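Local coordinates for protein acyl-CoA dehydrogenase (Geobacillus kaustophilus, PDB 2PG0) that binds FAD and probably catalyses the alpha-beta dehydrogenation of thioester-bound acyl chains, as a member of the acyl-CoA dehydrogenase family, at residues 11-22 / 70-81. Residues are numbered along the deposited sequence; the frame is centred on the assembly and turned at random.
Sequences REEHHMFRAAFR and DFAYSVVINEEL
Arg18 reaches Glu79 and Glu80 because its CG stands anti to the backbone N (chi1 -170°) and its chain then bends at chi3 (-65°). Glu80 folds at chi2 to meet it. Arg18 NH1 gives a fairly straight bond to the anti lone pair of Glu80 OE2, 2.9 Å away and in the guanidinium plane. Arg18 NH1 and NH2 both grip one oxygen, Glu79 OE1, end-on. Val76 CG2 lies over one guanidinium face. Arg22 meets Glu80 differently: OE1 sits above the guanidinium, 3.0 Å from Arg22 NH1, a salt bridge in which no N-H points at the oxygen. Lys83 also bridges to Glu80, and Arg302 to Glu79. With an alanine at Arg18, Glu79 and Glu80 would probably lose the cation they share, and Val76 CG2 the flat group packed over it.

Alongside runs an apolar row. Tyr73 turns its edge to the face of Phe17, a T-shaped pair with centroids 5.0 Å apart. Val76 CG1 touches the Phe17 edge at CD2 (3.5 Å). Phe21 lies against Ile77, its rim reaching Leu81.

At the helix starts, His14 NE2 donates to Asp70 OD1 (3.1 Å). Ring and carboxylate are nearly coplanar, but the oxygen is tilted from the ring plane and the bond somewhat bent. Arg11 N donates to His14 ND1, so both ring nitrogens are engaged. Ala72 CB makes a CH-pi contact over the ring. Tyr73 OH donates to Glu13 OE1 (2.7 Å).

The two N-terminal-domain helices thus pair through an apolar row flanked by salt bridges. Buried Glu79 and Glu80 are likely to stay ionised, balanced by Arg18, Arg22, Lys83 and Arg302.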
loop_
_atom_site.group_PDB
_atom_site.type_symbol
_atom_site.label_atom_id
_atom_site.label_comp_id
_atom_site.label_asym_id
_atom_site.label_seq_id
_atom_site.Cartn_x
_atom_site.Cartn_y
_atom_site.Cartn_z
ATOM N N ARG A 11 -8.671 -22.649 28.396
ATOM C CA ARG A 11 -9.050 -22.638 29.806
ATOM C C ARG A 11 -7.814 -22.743 30.699
ATOM O O ARG A 11 -6.690 -22.843 30.204
ATOM C CB ARG A 11 -10.089 -23.714 30.111
ATOM C CG ARG A 11 -9.709 -25.126 29.723
ATOM C CD ARG A 11 -10.937 -26.039 29.771
ATOM N NE ARG A 11 -11.823 -25.786 28.639
ATOM C CZ ARG A 11 -11.854 -26.518 27.527
ATOM N NH1 ARG A 11 -11.055 -27.573 27.387
ATOM N NH2 ARG A 11 -12.691 -26.193 26.548
ATOM N N GLU A 12 -8.022 -22.706 32.013
ATOM C CA GLU A 12 -6.908 -22.745 32.958
ATOM C C GLU A 12 -5.907 -23.874 32.676
ATOM O O GLU A 12 -4.701 -23.649 32.743
ATOM C CB GLU A 12 -7.411 -22.784 34.410
ATOM C CG GLU A 12 -6.356 -22.396 35.457
ATOM C CD GLU A 12 -5.690 -21.039 35.203
ATOM O OE1 GLU A 12 -6.364 -20.102 34.717
ATOM O OE2 GLU A 12 -4.485 -20.902 35.502
ATOM N N GLU A 13 -6.406 -25.070 32.349
ATOM C CA GLU A 13 -5.538 -26.215 32.034
ATOM C C GLU A 13 -4.558 -25.939 30.876
ATOM O O GLU A 13 -3.413 -26.408 30.895
ATOM C CB GLU A 13 -6.357 -27.485 31.771
ATOM C CG GLU A 13 -7.034 -27.545 30.405
ATOM C CD GLU A 13 -8.029 -28.672 30.281
ATOM O OE1 GLU A 13 -7.715 -29.673 29.601
ATOM O OE2 GLU A 13 -9.130 -28.554 30.863
ATOM N N HIS A 14 -5.017 -25.178 29.882
ATOM C CA HIS A 14 -4.180 -24.799 28.738
ATOM C C HIS A 14 -3.146 -23.762 29.156
ATOM O O HIS A 14 -2.020 -23.759 28.654
ATOM C CB HIS A 14 -5.036 -24.276 27.576
ATOM C CG HIS A 14 -6.026 -25.272 27.055
ATOM N ND1 HIS A 14 -7.383 -25.151 27.257
ATOM C CD2 HIS A 14 -5.854 -26.417 26.352
ATOM C CE1 HIS A 14 -8.006 -26.171 26.692
ATOM N NE2 HIS A 14 -7.100 -26.954 26.137
ATOM N N HIS A 15 -3.532 -22.889 30.087
ATOM C CA HIS A 15 -2.629 -21.874 30.616
ATOM C C HIS A 15 -1.505 -22.475 31.449
ATOM O O HIS A 15 -0.358 -22.055 31.315
ATOM C CB HIS A 15 -3.396 -20.806 31.403
ATOM C CG HIS A 15 -4.321 -19.993 30.550
ATOM N ND1 HIS A 15 -5.654 -19.812 30.854
ATOM C CD2 HIS A 15 -4.109 -19.337 29.385
ATOM C CE1 HIS A 15 -6.217 -19.065 29.921
ATOM N NE2 HIS A 15 -5.302 -18.763 29.019
ATOM N N MET A 16 -1.829 -23.461 32.288
ATOM C CA MET A 16 -0.780 -24.170 33.035
ATOM C C MET A 16 0.083 -25.021 32.103
ATOM O O MET A 16 1.297 -25.103 32.291
ATOM C CB MET A 16 -1.295 -24.974 34.248
ATOM C CG MET A 16 -2.734 -25.454 34.235
ATOM S SD MET A 16 -3.344 -25.983 35.881
ATOM C CE MET A 16 -3.739 -24.426 36.667
ATOM N N PHE A 17 -0.542 -25.621 31.091
ATOM C CA PHE A 17 0.197 -26.370 30.072
ATOM C C PHE A 17 1.205 -25.496 29.320
ATOM O O PHE A 17 2.343 -25.922 29.097
ATOM C CB PHE A 17 -0.746 -27.068 29.083
ATOM C CG PHE A 17 -0.033 -27.740 27.941
ATOM C CD1 PHE A 17 0.534 -29.002 28.103
ATOM C CD2 PHE A 17 0.091 -27.101 26.705
ATOM C CE1 PHE A 17 1.206 -29.622 27.046
ATOM C CE2 PHE A 17 0.761 -27.717 25.647
ATOM C CZ PHE A 17 1.316 -28.971 25.815
ATOM N N ARG A 18 0.780 -24.295 28.918
ATOM C CA ARG A 18 1.665 -23.359 28.227
ATOM C C ARG A 18 2.907 -23.044 29.057
ATOM O O ARG A 18 4.025 -23.029 28.534
ATOM C CB ARG A 18 0.946 -22.059 27.855
ATOM C CG ARG A 18 1.770 -21.163 26.923
ATOM C CD ARG A 18 1.157 -19.781 26.761
ATOM N NE ARG A 18 -0.138 -19.835 26.084
ATOM C CZ ARG A 18 -0.305 -19.828 24.760
ATOM N NH1 ARG A 18 0.747 -19.776 23.946
ATOM N NH2 ARG A 18 -1.530 -19.873 24.247
ATOM N N ALA A 19 2.702 -22.795 30.351
ATOM C CA ALA A 19 3.807 -22.496 31.256
ATOM C C ALA A 19 4.759 -23.690 31.381
ATOM O O ALA A 19 5.982 -23.512 31.370
ATOM C CB ALA A 19 3.278 -22.072 32.630
ATOM N N ALA A 20 4.199 -24.896 31.486
ATOM C CA ALA A 20 5.001 -26.123 31.585
ATOM C C ALA A 20 5.807 -26.367 30.304
ATOM O O ALA A 20 6.993 -26.722 30.353
ATOM C CB ALA A 20 4.115 -27.327 31.897
ATOM N N PHE A 21 5.152 -26.181 29.159
ATOM C CA PHE A 21 5.802 -26.371 27.866
ATOM C C PHE A 21 6.889 -25.309 27.646
ATOM O O PHE A 21 7.980 -25.629 27.169
ATOM C CB PHE A 21 4.761 -26.393 26.730
ATOM C CG PHE A 21 5.328 -26.759 25.388
ATOM C CD1 PHE A 21 6.095 -27.918 25.223
ATOM C CD2 PHE A 21 5.091 -25.946 24.280
ATOM C CE1 PHE A 21 6.625 -28.254 23.973
ATOM C CE2 PHE A 21 5.610 -26.281 23.024
ATOM C CZ PHE A 21 6.378 -27.428 22.868
ATOM N N ARG A 22 6.607 -24.058 28.011
ATOM C CA ARG A 22 7.621 -23.003 27.914
ATOM C C ARG A 22 8.848 -23.319 28.782
ATOM O O ARG A 22 9.987 -23.047 28.387
ATOM C CB ARG A 22 7.050 -21.643 28.301
ATOM C CG ARG A 22 7.991 -20.476 27.981
ATOM C CD ARG A 22 7.477 -19.179 28.582
ATOM N NE ARG A 22 6.108 -18.870 28.162
ATOM C CZ ARG A 22 5.785 -18.240 27.035
ATOM N NH1 ARG A 22 6.729 -17.855 26.182
ATOM N NH2 ARG A 22 4.512 -18.004 26.756
ATOM N N ASP A 70 -7.489 -31.941 23.324
ATOM C CA ASP A 70 -8.195 -31.169 22.301
ATOM C C ASP A 70 -7.222 -30.298 21.495
ATOM O O ASP A 70 -6.036 -30.200 21.826
ATOM C CB ASP A 70 -9.376 -30.372 22.895
ATOM C CG ASP A 70 -8.949 -29.138 23.685
ATOM O OD1 ASP A 70 -7.766 -28.742 23.662
ATOM O OD2 ASP A 70 -9.834 -28.537 24.325
ATOM N N PHE A 71 -7.738 -29.673 20.437
ATOM C CA PHE A 71 -6.924 -28.884 19.509
ATOM C C PHE A 71 -6.255 -27.656 20.147
ATOM O O PHE A 71 -5.233 -27.176 19.650
ATOM C CB PHE A 71 -7.770 -28.474 18.296
ATOM C CG PHE A 71 -6.996 -27.762 17.224
ATOM C CD1 PHE A 71 -6.090 -28.451 16.417
ATOM C CD2 PHE A 71 -7.177 -26.396 17.018
ATOM C CE1 PHE A 71 -5.363 -27.780 15.420
ATOM C CE2 PHE A 71 -6.458 -25.724 16.023
ATOM C CZ PHE A 71 -5.549 -26.415 15.229
ATOM N N ALA A 72 -6.818 -27.150 21.241
ATOM C CA ALA A 72 -6.216 -26.005 21.932
ATOM C C ALA A 72 -4.802 -26.319 22.434
ATOM O O ALA A 72 -3.937 -25.435 22.443
ATOM C CB ALA A 72 -7.102 -25.514 23.062
ATOM N N TYR A 73 -4.568 -27.574 22.834
ATOM C CA TYR A 73 -3.214 -28.010 23.198
ATOM C C TYR A 73 -2.257 -27.882 22.019
ATOM O O TYR A 73 -1.116 -27.464 22.199
ATOM C CB TYR A 73 -3.203 -29.435 23.749
ATOM C CG TYR A 73 -3.703 -29.508 25.164
ATOM C CD1 TYR A 73 -2.828 -29.336 26.240
ATOM C CD2 TYR A 73 -5.053 -29.735 25.433
ATOM C CE1 TYR A 73 -3.287 -29.399 27.559
ATOM C CE2 TYR A 73 -5.526 -29.797 26.748
ATOM C CZ TYR A 73 -4.633 -29.629 27.801
ATOM O OH TYR A 73 -5.087 -29.684 29.103
ATOM N N SER A 74 -2.726 -28.222 20.819
ATOM C CA SER A 74 -1.887 -28.078 19.619
ATOM C C SER A 74 -1.595 -26.619 19.293
ATOM O O SER A 74 -0.485 -26.288 18.871
ATOM C CB SER A 74 -2.522 -28.776 18.416
ATOM O OG SER A 74 -2.289 -30.174 18.475
ATOM N N VAL A 75 -2.590 -25.751 19.485
ATOM C CA VAL A 75 -2.398 -24.310 19.307
ATOM C C VAL A 75 -1.276 -23.818 20.225
ATOM O O VAL A 75 -0.353 -23.134 19.782
ATOM C CB VAL A 75 -3.697 -23.515 19.565
ATOM C CG1 VAL A 75 -3.434 -22.000 19.483
ATOM C CG2 VAL A 75 -4.777 -23.930 18.565
ATOM N N VAL A 76 -1.348 -24.199 21.501
ATOM C CA VAL A 76 -0.323 -23.814 22.469
ATOM C C VAL A 76 1.068 -24.304 22.044
ATOM O O VAL A 76 2.028 -23.531 22.045
ATOM C CB VAL A 76 -0.660 -24.315 23.895
ATOM C CG1 VAL A 76 0.544 -24.126 24.825
ATOM C CG2 VAL A 76 -1.886 -23.566 24.433
ATOM N N ILE A 77 1.166 -25.584 21.683
ATOM C CA ILE A 77 2.442 -26.172 21.283
ATOM C C ILE A 77 3.036 -25.398 20.109
ATOM O O ILE A 77 4.195 -24.968 20.153
ATOM C CB ILE A 77 2.312 -27.692 20.966
ATOM C CG1 ILE A 77 2.126 -28.487 22.266
ATOM C CG2 ILE A 77 3.549 -28.213 20.224
ATOM C CD1 ILE A 77 1.627 -29.912 22.061
ATOM N N ASN A 78 2.238 -25.202 19.065
ATOM C CA ASN A 78 2.758 -24.554 17.865
ATOM C C ASN A 78 3.133 -23.094 18.079
ATOM O O ASN A 78 4.134 -22.624 17.522
ATOM C CB ASN A 78 1.798 -24.736 16.701
ATOM C CG ASN A 78 1.584 -26.200 16.366
ATOM O OD1 ASN A 78 2.430 -27.050 16.679
ATOM N ND2 ASN A 78 0.461 -26.507 15.758
ATOM N N GLU A 79 2.361 -22.394 18.909
ATOM C CA GLU A 79 2.677 -20.999 19.251
ATOM C C GLU A 79 3.999 -20.928 20.008
ATOM O O GLU A 79 4.889 -20.141 19.662
ATOM C CB GLU A 79 1.573 -20.370 20.091
ATOM C CG GLU A 79 0.357 -19.944 19.297
ATOM C CD GLU A 79 -0.717 -19.301 20.153
ATOM O OE1 GLU A 79 -0.563 -19.224 21.402
ATOM O OE2 GLU A 79 -1.736 -18.881 19.567
ATOM N N GLU A 80 4.131 -21.769 21.034
ATOM C CA GLU A 80 5.347 -21.766 21.846
ATOM C C GLU A 80 6.598 -22.172 21.059
ATOM O O GLU A 80 7.679 -21.631 21.281
ATOM C CB GLU A 80 5.166 -22.615 23.115
ATOM C CG GLU A 80 4.174 -22.008 24.129
ATOM C CD GLU A 80 4.487 -20.563 24.512
ATOM O OE1 GLU A 80 5.651 -20.265 24.839
ATOM O OE2 GLU A 80 3.559 -19.727 24.506
ATOM N N LEU A 81 6.446 -23.106 20.128
ATOM C CA LEU A 81 7.565 -23.504 19.274
ATOM C C LEU A 81 7.982 -22.374 18.319
ATOM O O LEU A 81 9.174 -22.171 18.079
ATOM C CB LEU A 81 7.229 -24.778 18.498
ATOM C CG LEU A 81 7.248 -26.088 19.294
ATOM C CD1 LEU A 81 6.705 -27.211 18.441
ATOM C CD2 LEU A 81 8.653 -26.434 19.808
HETATM O O HOH W 1 -3.505 -18.955 21.707
#